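Side-chain contacts in inactive dihydroorotase-like domain (PDB 5NNL), which is an inactive relative of dihydroorotase, built on the alpha/beta-barrel fold of the amidohydrolase superfamily: residues I10-F15 / E270-H275; L76-T81 / N86-V91; S90-V95 / D120-H125. All blocks are in the same frame, centred on the assembly; numbering follows the deposited sequence. Where two conformers were deposited one is given.

Interaction 1: residues I10-F15 / E270-H275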
ATOM      1  N   ILE A  10       7.460   1.654   5.429  1.00 27.65           N
ATOM      2  CA  ILE A  10       6.964   2.111   4.140  1.00 26.16           C
ATOM      3  C   ILE A  10       5.679   1.365   3.816  1.00 28.34           C
ATOM      4  O   ILE A  10       5.647   0.130   3.849  1.00 25.60           O
ATOM      5  CB  ILE A  10       8.010   1.901   3.030  1.00 27.80           C
ATOM      6  CG1 ILE A  10       9.285   2.683   3.361  1.00 31.72           C
ATOM      7  CG2 ILE A  10       7.449   2.320   1.671  1.00 31.89           C
ATOM      8  CD1 ILE A  10      10.433   2.465   2.386  1.00 33.05           C
ATOM      9  N   ASN A  11       4.621   2.115   3.520  1.00 26.19           N
ATOM     10  CA  ASN A  11       3.368   1.562   3.016  1.00 28.84           C
ATOM     11  C   ASN A  11       3.201   2.033   1.577  1.00 28.15           C
ATOM     12  O   ASN A  11       2.975   3.222   1.330  1.00 26.42           O
ATOM     13  CB  ASN A  11       2.177   1.998   3.866  1.00 29.66           C
ATOM     14  CG  ASN A  11       0.852   1.546   3.277  1.00 30.22           C
ATOM     15  OD1 ASN A  11       0.788   0.542   2.568  1.00 27.87           O
ATOM     16  ND2 ASN A  11      -0.207   2.292   3.554  1.00 27.13           N
ATOM     17  N   ILE A  12       3.313   1.101   0.624  1.00 27.17           N
ATOM     18  CA  ILE A  12       3.244   1.471  -0.788  1.00 27.66           C
ATOM     19  C   ILE A  12       1.825   1.643  -1.309  1.00 27.47           C
ATOM     20  O   ILE A  12       1.646   1.849  -2.515  1.00 27.46           O
ATOM     21  CB  ILE A  12       3.952   0.432  -1.677  1.00 30.14           C
ATOM     22  CG1 ILE A  12       3.329  -0.953  -1.481  1.00 33.74           C
ATOM     23  CG2 ILE A  12       5.424   0.393  -1.350  1.00 32.46           C
ATOM     24  CD1 ILE A  12       3.580  -1.898  -2.623  1.00 31.90           C
ATOM     25  N   ALA A  13       0.812   1.562  -0.450  1.00 25.07           N
ATOM     26  CA  ALA A  13      -0.574   1.730  -0.892  1.00 29.41           C
ATOM     27  C   ALA A  13      -1.363   2.280   0.297  1.00 30.56           C
ATOM     28  O   ALA A  13      -1.914   1.521   1.097  1.00 28.83           O
ATOM     29  CB  ALA A  13      -1.168   0.424  -1.404  1.00 29.52           C
ATOM     30  N   ALA A  14      -1.397   3.606   0.405  1.00 28.00           N
ATOM     31  CA  ALA A  14      -2.187   4.290   1.416  1.00 29.18           C
ATOM     32  C   ALA A  14      -3.419   4.879   0.744  1.00 32.97           C
ATOM     33  O   ALA A  14      -3.298   5.731  -0.145  1.00 32.10           O
ATOM     34  CB  ALA A  14      -1.373   5.382   2.110  1.00 30.86           C
ATOM     35  N   PHE A  15      -4.594   4.430   1.166  1.00 30.74           N
ATOM     36  CA  PHE A  15      -5.837   4.869   0.552  1.00 34.12           C
ATOM     37  C   PHE A  15      -6.291   6.188   1.166  1.00 37.95           C
ATOM     38  O   PHE A  15      -6.325   6.333   2.393  1.00 36.31           O
ATOM     39  CB  PHE A  15      -6.913   3.799   0.725  1.00 35.47           C
ATOM     40  CG  PHE A  15      -8.197   4.107   0.010  1.00 36.10           C
ATOM     41  CD1 PHE A  15      -8.261   4.086  -1.376  1.00 34.78           C
ATOM     42  CD2 PHE A  15      -9.345   4.405   0.724  1.00 37.75           C
ATOM     43  CE1 PHE A  15      -9.448   4.365  -2.033  1.00 36.32           C
ATOM     44  CE2 PHE A  15     -10.529   4.684   0.075  1.00 38.67           C
ATOM     45  CZ  PHE A  15     -10.582   4.663  -1.305  1.00 37.99           C
ATOM     46  N   GLU A 270      13.459  -0.536  -2.598  1.00 36.69           N
ATOM     47  CA  GLU A 270      14.187  -0.782  -3.838  1.00 40.70           C
ATOM     48  C   GLU A 270      13.249  -0.832  -5.037  1.00 43.62           C
ATOM     49  O   GLU A 270      13.558  -0.271  -6.096  1.00 42.72           O
ATOM     50  CB  GLU A 270      14.972  -2.088  -3.733  1.00 46.23           C
ATOM     51  CG  GLU A 270      16.071  -2.236  -4.769  1.00 55.07           C
ATOM     52  CD  GLU A 270      16.116  -3.625  -5.369  1.00 66.11           C
ATOM     53  OE1 GLU A 270      15.323  -3.898  -6.297  1.00 61.97           O
ATOM     54  OE2 GLU A 270      16.935  -4.447  -4.902  1.00 79.61           O
ATOM     55  N   ILE A 271      12.102  -1.494  -4.886  1.00 43.57           N
ATOM     56  CA  ILE A 271      11.175  -1.662  -6.002  1.00 41.72           C
ATOM     57  C   ILE A 271      10.667  -0.312  -6.484  1.00 43.17           C
ATOM     58  O   ILE A 271      10.519  -0.080  -7.691  1.00 42.62           O
ATOM     59  CB  ILE A 271      10.020  -2.592  -5.584  1.00 35.92           C
ATOM     60  CG1 ILE A 271      10.545  -4.019  -5.401  1.00 37.55           C
ATOM     61  CG2 ILE A 271       8.891  -2.568  -6.604  1.00 35.77           C
ATOM     62  CD1 ILE A 271       9.620  -4.926  -4.623  1.00 34.42           C
ATOM     63  N   PHE A 272      10.393   0.601  -5.556  1.00 39.05           N
ATOM     64  CA  PHE A 272       9.841   1.901  -5.901  1.00 42.09           C
ATOM     65  C   PHE A 272      10.882   3.014  -5.862  1.00 42.89           C
ATOM     66  O   PHE A 272      10.518   4.191  -5.940  1.00 40.18           O
ATOM     67  CB  PHE A 272       8.664   2.221  -4.981  1.00 39.98           C
ATOM     68  CG  PHE A 272       7.430   1.423  -5.300  1.00 38.75           C
ATOM     69  CD1 PHE A 272       7.216   0.189  -4.710  1.00 36.98           C
ATOM     70  CD2 PHE A 272       6.499   1.896  -6.211  1.00 40.74           C
ATOM     71  CE1 PHE A 272       6.088  -0.555  -5.011  1.00 35.01           C
ATOM     72  CE2 PHE A 272       5.368   1.158  -6.518  1.00 39.87           C
ATOM     73  CZ  PHE A 272       5.163  -0.069  -5.917  1.00 33.82           C
ATOM     74  N   GLU A 273      12.165   2.665  -5.764  1.00 44.82           N
ATOM     75  CA  GLU A 273      13.254   3.633  -5.871  1.00 46.42           C
ATOM     76  C   GLU A 273      13.059   4.787  -4.890  1.00 46.18           C
ATOM     77  O   GLU A 273      13.135   5.964  -5.248  1.00 48.80           O
ATOM     78  CB  GLU A 273      13.371   4.150  -7.306  1.00 48.94           C
ATOM     79  CG  GLU A 273      13.620   3.054  -8.334  1.00 49.49           C
ATOM     80  CD  GLU A 273      12.981   3.350  -9.678  1.00 54.76           C
ATOM     81  OE1 GLU A 273      12.720   4.539  -9.967  1.00 56.13           O
ATOM     82  OE2 GLU A 273      12.735   2.388 -10.440  1.00 54.69           O
ATOM     83  N   LEU A 274      12.801   4.438  -3.636  1.00 45.56           N
ATOM     84  CA  LEU A 274      12.556   5.430  -2.602  1.00 49.66           C
ATOM     85  C   LEU A 274      13.858   5.811  -1.906  1.00 51.64           C
ATOM     86  O   LEU A 274      14.779   5.001  -1.769  1.00 49.04           O
ATOM     87  CB  LEU A 274      11.542   4.902  -1.586  1.00 44.77           C
ATOM     88  CG  LEU A 274      10.201   4.484  -2.195  1.00 45.40           C
ATOM     89  CD1 LEU A 274       9.280   3.894  -1.134  1.00 43.87           C
ATOM     90  CD2 LEU A 274       9.528   5.658  -2.897  1.00 46.65           C
ATOM     91  N   HIS A 275      13.924   7.064  -1.469  1.00 56.82           N
ATOM     92  CA  HIS A 275      15.156   7.613  -0.930  1.00 62.42           C
ATOM     93  C   HIS A 275      15.354   7.199   0.524  1.00 58.69           C
ATOM     94  O   HIS A 275      14.435   6.729   1.201  1.00 56.79           O
ATOM     95  CB  HIS A 275      15.154   9.140  -1.039  1.00 64.90           C
ATOM     96  CG  HIS A 275      15.209   9.644  -2.447  1.00 65.64           C
ATOM     97  ND1 HIS A 275      15.573   8.845  -3.509  1.00 63.78           N
ATOM     98  CD2 HIS A 275      14.945  10.866  -2.969  1.00 68.68           C
ATOM     99  CE1 HIS A 275      15.532   9.552  -4.625  1.00 68.33           C
ATOM    100  NE2 HIS A 275      15.153  10.781  -4.324  1.00 69.69           N
TER
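I12 and I10 meet F272 and L274 where the first strand of the alpha/beta barrel turns a corner at I12 and the C-terminal end of helix 257-271 comes in beside it. Take I12 first. Its CB sits 4.1 Å from CE1 of F272. From there the side chain divides. The CG2 methyl lies 3.8 Å from both CD1 and CE1 of the same ring, while CG1, held between the backbone N and the carbonyl carbon (chi1 58°), carries CD1 on to CE1 of F272 at 3.7 Å. I12 CD1 thus approaches the ring obliquely, and the two side chains cross at about a right angle. Around this pair, H152 meets the F272 ring edge-to-face, and I12 also touches V215, S217 and P268.

The second pair is a simpler affair. I10 and L274 reach toward each other tip to tip, with I10 CG2 at 3.7 Å from L274 CD1. The I10 CD1 methyl stands 4.0 Å from that same L274 CD1, so one leucine methyl meets both branches of the isoleucine.

F272 is where the chain leaves helical geometry, and a Schellman motif with E273 in the positive-phi position turns it toward L274. In active amidohydrolases the end of the first strand carries an HxH metal motif; the equivalent place here is probably A13-A14-F15, which has no imidazole. N11 shapes the corner between these strands through an Asx turn. Its OD1 also accepts from I218 N, and A13 N donates to N11 OD1 at 3.2 Å from above the carbonyl plane, 72° out of it.

Interaction 2: residues L76-T81 / N86-V91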
ATOM      1  N   LEU A  76       3.089  10.783  -4.693  1.00 39.19           N
ATOM      2  CA  LEU A  76       1.840  10.626  -5.416  1.00 39.00           C
ATOM      3  C   LEU A  76       2.025   9.618  -6.545  1.00 32.15           C
ATOM      4  O   LEU A  76       3.137   9.186  -6.861  1.00 34.10           O
ATOM      5  CB  LEU A  76       1.345  11.966  -5.965  1.00 40.21           C
ATOM      6  CG  LEU A  76       0.792  12.964  -4.944  1.00 42.84           C
ATOM      7  CD1 LEU A  76       0.445  14.283  -5.622  1.00 40.66           C
ATOM      8  CD2 LEU A  76      -0.433  12.405  -4.233  1.00 40.23           C
ATOM      9  N   SER A  77       0.906   9.232  -7.143  1.00 35.60           N
ATOM     10  CA  SER A  77       0.899   8.306  -8.261  1.00 34.05           C
ATOM     11  C   SER A  77      -0.237   8.724  -9.179  1.00 35.72           C
ATOM     12  O   SER A  77      -1.043   9.592  -8.837  1.00 36.27           O
ATOM     13  CB  SER A  77       0.747   6.858  -7.780  1.00 32.41           C
ATOM     14  OG  SER A  77       0.881   5.928  -8.843  1.00 35.07           O
ATOM     15  N   ILE A  78      -0.301   8.103 -10.354  1.00 34.21           N
ATOM     16  CA  ILE A  78      -1.287   8.477 -11.360  1.00 36.77           C
ATOM     17  C   ILE A  78      -1.876   7.226 -11.997  1.00 34.89           C
ATOM     18  O   ILE A  78      -1.167   6.244 -12.240  1.00 35.89           O
ATOM     19  CB  ILE A  78      -0.671   9.402 -12.428  1.00 34.53           C
ATOM     20  CG1 ILE A  78      -1.753   9.877 -13.392  1.00 38.36           C
ATOM     21  CG2 ILE A  78       0.469   8.699 -13.172  1.00 36.02           C
ATOM     22  CD1 ILE A  78      -1.487  11.277 -13.945  1.00 40.79           C
ATOM     23  N   THR A  79      -3.177   7.280 -12.280  1.00 35.89           N
ATOM     24  CA  THR A  79      -3.922   6.158 -12.832  1.00 35.76           C
ATOM     25  C   THR A  79      -3.925   6.193 -14.353  1.00 40.22           C
ATOM     26  O   THR A  79      -4.120   7.248 -14.966  1.00 40.22           O
ATOM     27  CB  THR A  79      -5.368   6.189 -12.341  1.00 38.19           C
ATOM     28  OG1 THR A  79      -5.395   6.541 -10.955  1.00 39.77           O
ATOM     29  CG2 THR A  79      -6.038   4.843 -12.534  1.00 40.60           C
ATOM     30  N   ALA A  80      -3.740   5.025 -14.956  1.00 39.77           N
ATOM     31  CA  ALA A  80      -3.842   4.897 -16.397  1.00 41.81           C
ATOM     32  C   ALA A  80      -5.300   4.749 -16.811  1.00 43.99           C
ATOM     33  O   ALA A  80      -6.124   4.184 -16.087  1.00 42.67           O
ATOM     34  CB  ALA A  80      -3.035   3.694 -16.888  1.00 37.17           C
ATOM     35  N   THR A  81      -5.611   5.268 -17.996  1.00 44.59           N
ATOM     36  CA  THR A  81      -6.929   5.122 -18.597  1.00 43.78           C
ATOM     37  C   THR A  81      -6.726   4.796 -20.070  1.00 44.14           C
ATOM     38  O   THR A  81      -5.606   4.524 -20.516  1.00 41.07           O
ATOM     39  CB  THR A  81      -7.793   6.380 -18.407  1.00 50.14           C
ATOM     40  OG1 THR A  81      -7.281   7.452 -19.209  1.00 48.84           O
ATOM     41  CG2 THR A  81      -7.836   6.806 -16.944  1.00 46.24           C
ATOM     42  N   ASN A  86      -0.712   9.919 -22.909  1.00 54.10           N
ATOM     43  CA  ASN A  86      -0.035  11.123 -23.381  0.50 53.49           C
ATOM     44  C   ASN A  86       0.195  12.114 -22.245  1.00 49.55           C
ATOM     45  O   ASN A  86       1.336  12.463 -21.928  1.00 49.54           O
ATOM     46  CB  ASN A  86      -0.845  11.774 -24.510  0.50 54.43           C
ATOM     47  CG  ASN A  86      -2.348  11.761 -24.247  0.50 54.26           C
ATOM     48  OD1 ASN A  86      -2.790  11.599 -23.109  0.50 52.71           O
ATOM     49  ND2 ASN A  86      -3.139  11.926 -25.307  0.50 56.78           N
ATOM     50  N   GLN A  87      -0.887  12.586 -21.619  1.00 48.93           N
ATOM     51  CA  GLN A  87      -0.738  13.647 -20.624  1.00 53.15           C
ATOM     52  C   GLN A  87      -0.009  13.162 -19.375  1.00 53.58           C
ATOM     53  O   GLN A  87       0.788  13.907 -18.794  1.00 54.97           O
ATOM     54  CB  GLN A  87      -2.097  14.251 -20.248  1.00 54.36           C
ATOM     55  CG  GLN A  87      -3.312  13.353 -20.388  1.00 53.96           C
ATOM     56  CD  GLN A  87      -4.573  14.022 -19.874  1.00 56.14           C
ATOM     57  OE1 GLN A  87      -4.527  15.135 -19.345  1.00 62.05           O
ATOM     58  NE2 GLN A  87      -5.708  13.352 -20.035  1.00 58.60           N
ATOM     59  N   ILE A  88      -0.254  11.924 -18.941  1.00 51.62           N
ATOM     60  CA  ILE A  88       0.377  11.477 -17.703  1.00 49.93           C
ATOM     61  C   ILE A  88       1.884  11.332 -17.894  1.00 49.32           C
ATOM     62  O   ILE A  88       2.650  11.440 -16.929  1.00 48.65           O
ATOM     63  CB  ILE A  88      -0.272  10.172 -17.201  1.00 51.25           C
ATOM     64  CG1 ILE A  88       0.149   8.978 -18.061  1.00 46.90           C
ATOM     65  CG2 ILE A  88      -1.792  10.319 -17.171  1.00 48.89           C
ATOM     66  CD1 ILE A  88      -0.463   7.679 -17.628  1.00 45.35           C
ATOM     67  N   SER A  89       2.337  11.115 -19.134  1.00 50.55           N
ATOM     68  CA  SER A  89       3.771  11.003 -19.395  1.00 51.72           C
ATOM     69  C   SER A  89       4.481  12.346 -19.262  1.00 52.96           C
ATOM     70  O   SER A  89       5.627  12.393 -18.798  1.00 52.21           O
ATOM     71  CB  SER A  89       4.009  10.420 -20.789  1.00 52.74           C
ATOM     72  OG  SER A  89       5.016  11.134 -21.486  1.00 55.02           O
ATOM     73  N   SER A  90       3.831  13.442 -19.656  1.00 51.93           N
ATOM     74  CA  SER A  90       4.445  14.762 -19.531  1.00 53.93           C
ATOM     75  C   SER A  90       4.582  15.210 -18.083  1.00 52.78           C
ATOM     76  O   SER A  90       5.185  16.257 -17.825  1.00 52.50           O
ATOM     77  CB  SER A  90       3.626  15.794 -20.308  1.00 51.96           C
ATOM     78  OG  SER A  90       2.289  15.876 -19.833  1.00 47.95           O
ATOM     79  N   VAL A  91       4.055  14.435 -17.141  1.00 51.45           N
ATOM     80  CA  VAL A  91       3.991  14.788 -15.734  1.00 53.35           C
ATOM     81  C   VAL A  91       4.657  13.728 -14.860  1.00 49.32           C
ATOM     82  O   VAL A  91       4.570  13.789 -13.632  1.00 44.81           O
ATOM     83  CB  VAL A  91       2.521  15.026 -15.331  1.00 53.85           C
ATOM     84  CG1 VAL A  91       2.366  15.464 -13.914  1.00 54.65           C
ATOM     85  CG2 VAL A  91       1.904  16.093 -16.237  1.00 56.75           C
TER
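I78 and I88 carry this contact, in which strand 73-79 meets the short, weakly bonded helix 85-89 that follows it in a beta-alpha-beta unit of the barrel. Along 76-81, L76 comes first, packed on L59, and S77 OG hydrogen-bonds to S97 OG. At I78 the strand turns its side chain toward the helix. With CG1 anti to the backbone N (chi1 -175°), CD1 is carried forward to I88 CG2 at 3.4 Å, a tighter approach than two carbons usually make. I78 CD1 also lies 3.6 Å from I88 CB, and I78 CG1 stands 3.8 Å from I88 CG2, so the ethyl arm of I78 lies obliquely across the CB-CG2 branch of I88. T79 faces the other way: its OG1 is bonded to I53 O, and its carbonyl O comes only within 4.4 Å of I88 CG2. Next along, A80 leans on H118 of helix 111-121, which I88 touches as well and whose NE2 is hydrogen-bonded to T81 O. Past I88, S90 OG donates to Q87 O at 2.7 Å. No hydrogen bond crosses between the two segments; the contact is made by aliphatic carbons, so dispersion and shape, not directional bonds, act between I78 and I88, both of which also pack on L98.

Interaction 3: residues S90-V95 / D120-H125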
ATOM      1  N   SER A  90       3.831  13.442 -19.656  1.00 51.93           N
ATOM      2  CA  SER A  90       4.445  14.762 -19.531  1.00 53.93           C
ATOM      3  C   SER A  90       4.582  15.210 -18.083  1.00 52.78           C
ATOM      4  O   SER A  90       5.185  16.257 -17.825  1.00 52.50           O
ATOM      5  CB  SER A  90       3.626  15.794 -20.308  1.00 51.96           C
ATOM      6  OG  SER A  90       2.289  15.876 -19.833  1.00 47.95           O
ATOM      7  N   VAL A  91       4.055  14.435 -17.141  1.00 51.45           N
ATOM      8  CA  VAL A  91       3.991  14.788 -15.734  1.00 53.35           C
ATOM      9  C   VAL A  91       4.657  13.728 -14.860  1.00 49.32           C
ATOM     10  O   VAL A  91       4.570  13.789 -13.632  1.00 44.81           O
ATOM     11  CB  VAL A  91       2.521  15.026 -15.331  1.00 53.85           C
ATOM     12  CG1 VAL A  91       2.366  15.464 -13.914  1.00 54.65           C
ATOM     13  CG2 VAL A  91       1.904  16.093 -16.237  1.00 56.75           C
ATOM     14  N   ALA A  92       5.357  12.772 -15.480  1.00 49.29           N
ATOM     15  CA  ALA A  92       5.920  11.644 -14.748  1.00 44.14           C
ATOM     16  C   ALA A  92       6.854  12.090 -13.631  1.00 45.80           C
ATOM     17  O   ALA A  92       6.955  11.414 -12.600  1.00 41.89           O
ATOM     18  CB  ALA A  92       6.665  10.724 -15.714  1.00 43.52           C
ATOM     19  N   GLY A  93       7.549  13.215 -13.816  1.00 45.13           N
ATOM     20  CA  GLY A  93       8.501  13.675 -12.822  1.00 40.90           C
ATOM     21  C   GLY A  93       7.869  14.132 -11.522  1.00 40.94           C
ATOM     22  O   GLY A  93       8.575  14.264 -10.516  1.00 39.81           O
ATOM     23  N   GLU A  94       6.562  14.383 -11.518  1.00 41.98           N
ATOM     24  CA  GLU A  94       5.859  14.818 -10.318  1.00 39.62           C
ATOM     25  C   GLU A  94       5.260  13.667  -9.516  1.00 42.52           C
ATOM     26  O   GLU A  94       4.847  13.884  -8.372  1.00 39.97           O
ATOM     27  CB  GLU A  94       4.753  15.805 -10.698  1.00 39.87           C
ATOM     28  CG  GLU A  94       5.267  17.042 -11.436  1.00 48.87           C
ATOM     29  CD  GLU A  94       4.156  17.981 -11.865  1.00 52.21           C
ATOM     30  OE1 GLU A  94       3.304  18.330 -11.019  1.00 53.69           O
ATOM     31  OE2 GLU A  94       4.129  18.367 -13.055  1.00 54.85           O
ATOM     32  N   VAL A  95       5.201  12.458 -10.077  1.00 41.39           N
ATOM     33  CA  VAL A  95       4.694  11.288  -9.374  1.00 38.62           C
ATOM     34  C   VAL A  95       5.807  10.248  -9.306  1.00 39.40           C
ATOM     35  O   VAL A  95       6.842  10.368  -9.960  1.00 38.71           O
ATOM     36  CB  VAL A  95       3.429  10.702 -10.036  1.00 39.84           C
ATOM     37  CG1 VAL A  95       2.262  11.674  -9.903  1.00 38.27           C
ATOM     38  CG2 VAL A  95       3.689  10.366 -11.498  1.00 37.97           C
ATOM     39  N   ASP A 120       4.726   2.265 -23.736  1.00 44.36           N
ATOM     40  CA  ASP A 120       5.528   3.018 -24.697  1.00 44.28           C
ATOM     41  C   ASP A 120       5.804   4.449 -24.241  1.00 46.18           C
ATOM     42  O   ASP A 120       6.866   5.000 -24.554  1.00 46.43           O
ATOM     43  CB  ASP A 120       4.826   3.047 -26.056  1.00 44.81           C
ATOM     44  CG  ASP A 120       4.651   1.667 -26.652  1.00 47.15           C
ATOM     45  OD1 ASP A 120       5.492   0.787 -26.376  1.00 50.97           O
ATOM     46  OD2 ASP A 120       3.674   1.462 -27.400  1.00 49.95           O
ATOM     47  N   ALA A 121       4.870   5.067 -23.516  1.00 44.30           N
ATOM     48  CA  ALA A 121       4.961   6.475 -23.146  1.00 40.99           C
ATOM     49  C   ALA A 121       5.561   6.705 -21.763  1.00 43.44           C
ATOM     50  O   ALA A 121       5.945   7.838 -21.453  1.00 44.05           O
ATOM     51  CB  ALA A 121       3.570   7.114 -23.199  1.00 42.21           C
ATOM     52  N   TRP A 122       5.657   5.671 -20.931  1.00 43.51           N
ATOM     53  CA  TRP A 122       6.078   5.849 -19.546  1.00 41.48           C
ATOM     54  C   TRP A 122       7.562   5.524 -19.390  1.00 42.34           C
ATOM     55  O   TRP A 122       8.051   4.570 -20.001  1.00 41.73           O
ATOM     56  CB  TRP A 122       5.249   4.948 -18.628  1.00 44.13           C
ATOM     57  CG  TRP A 122       5.510   5.114 -17.159  1.00 40.22           C
ATOM     58  CD1 TRP A 122       6.274   4.309 -16.370  1.00 43.25           C
ATOM     59  CD2 TRP A 122       4.987   6.137 -16.300  1.00 40.09           C
ATOM     60  NE1 TRP A 122       6.263   4.766 -15.075  1.00 43.21           N
ATOM     61  CE2 TRP A 122       5.482   5.890 -15.006  1.00 40.74           C
ATOM     62  CE3 TRP A 122       4.150   7.239 -16.502  1.00 44.26           C
ATOM     63  CZ2 TRP A 122       5.172   6.705 -13.918  1.00 41.36           C
ATOM     64  CZ3 TRP A 122       3.842   8.048 -15.420  1.00 44.06           C
ATOM     65  CH2 TRP A 122       4.352   7.775 -14.145  1.00 40.97           C
ATOM     66  N   PRO A 123       8.320   6.292 -18.602  1.00 42.90           N
ATOM     67  CA  PRO A 123       9.761   6.019 -18.479  1.00 45.17           C
ATOM     68  C   PRO A 123      10.037   4.597 -18.006  1.00 48.61           C
ATOM     69  O   PRO A 123       9.375   4.080 -17.104  1.00 47.81           O
ATOM     70  CB  PRO A 123      10.232   7.057 -17.454  1.00 45.76           C
ATOM     71  CG  PRO A 123       9.249   8.163 -17.563  1.00 40.48           C
ATOM     72  CD  PRO A 123       7.932   7.518 -17.881  1.00 41.85           C
ATOM     73  N   LYS A 124      11.050   3.975 -18.617  1.00 49.91           N
ATOM     74  CA  LYS A 124      11.324   2.563 -18.366  1.00 53.62           C
ATOM     75  C   LYS A 124      11.805   2.312 -16.943  1.00 55.45           C
ATOM     76  O   LYS A 124      11.590   1.220 -16.405  1.00 55.86           O
ATOM     77  CB  LYS A 124      12.359   2.041 -19.362  1.00 58.24           C
ATOM     78  CG  LYS A 124      12.785   0.597 -19.111  1.00 59.90           C
ATOM     79  CD  LYS A 124      13.427  -0.029 -20.347  1.00 64.38           C
ATOM     80  CE  LYS A 124      14.916  -0.297 -20.164  1.00 65.25           C
ATOM     81  NZ  LYS A 124      15.178  -1.648 -19.601  1.00 65.90           N
ATOM     82  N   HIS A 125      12.457   3.292 -16.321  1.00 57.00           N
ATOM     83  CA  HIS A 125      12.992   3.137 -14.976  1.00 58.14           C
ATOM     84  C   HIS A 125      12.104   3.766 -13.909  1.00 53.04           C
ATOM     85  O   HIS A 125      12.544   3.925 -12.768  1.00 55.31           O
ATOM     86  CB  HIS A 125      14.403   3.726 -14.904  1.00 62.00           C
ATOM     87  CG  HIS A 125      15.442   2.880 -15.573  1.00 67.60           C
ATOM     88  ND1 HIS A 125      15.272   1.529 -15.792  1.00 68.61           N
ATOM     89  CD2 HIS A 125      16.661   3.192 -16.072  1.00 72.64           C
ATOM     90  CE1 HIS A 125      16.343   1.045 -16.395  1.00 70.65           C
ATOM     91  NE2 HIS A 125      17.201   2.033 -16.578  1.00 73.54           N
TER
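A92 O takes two N-H groups: V95 N, at 3.2 Å, closes the 3-10 turn of 92-94, and the ammonium of K126 reaches it from beyond the other segment. The same K126 offers its backbone O to W122 NE1, so one residue ties both sides of the contact, and P127 O adds a second, weak bond to the indole nitrogen. These bonds hold the polar edge of the indole and should limit how far the ring can rotate.

The hydrocarbon end of that ring carries the contact. W122 leaves the main chain with CG anti to its own N (chi1 -175°), which swings the six-membered ring toward 90-95 although the residue starts out to one side. A92 CB then lies over a face, 4.3 Å from the centroid and 27° off the normal, a CH-pi contact whose nearest ring atom is W122 CZ3 at 3.9 Å. P123 occupies the same face further out: its CD stands 3.4 Å above the indole plane, offset toward the rim. The alanine methyl therefore sits beside the proline on that face, 4.1 Å from P123 CD. V95 approaches differently, meeting the ring at its edge, in plane, with V95 CG2 3.8 Å from W122 CH2. One branched and one small side chain thus address two different surfaces of a single tryptophan.

In the fold, W122 is the first residue beyond helix 111-121, and 90-95 is the loop between helix 85-89 and strand 98-100. V95 also packs on L59 of helix 56-64 and on L76 and I78 of strand 73-79. W122 too reaches I78, while A121 touches A85 and S89 of helix 85-89.

Interactions 2 and 3 are neighbours, with centres 7 Å apart, and they share S90 and V91: the chain leaves the helix of one and runs straight into the loop of the other. They also touch directly, I88 O lying 3.9 Å from W122 CZ3 and L76 O 3.5 Å from V95 CB, so the two contacts form one continuous patch between strand 73-79 and the helices and loops packed on it. Interaction 1 lies nearer the centre of the molecule, its centre about 17 Å from the centres of both others. Along the sequence it closes a long loop that contains them; E273 and H125 bring it against interaction 3, while interaction 2 stays about 7 Å away between nearest atoms.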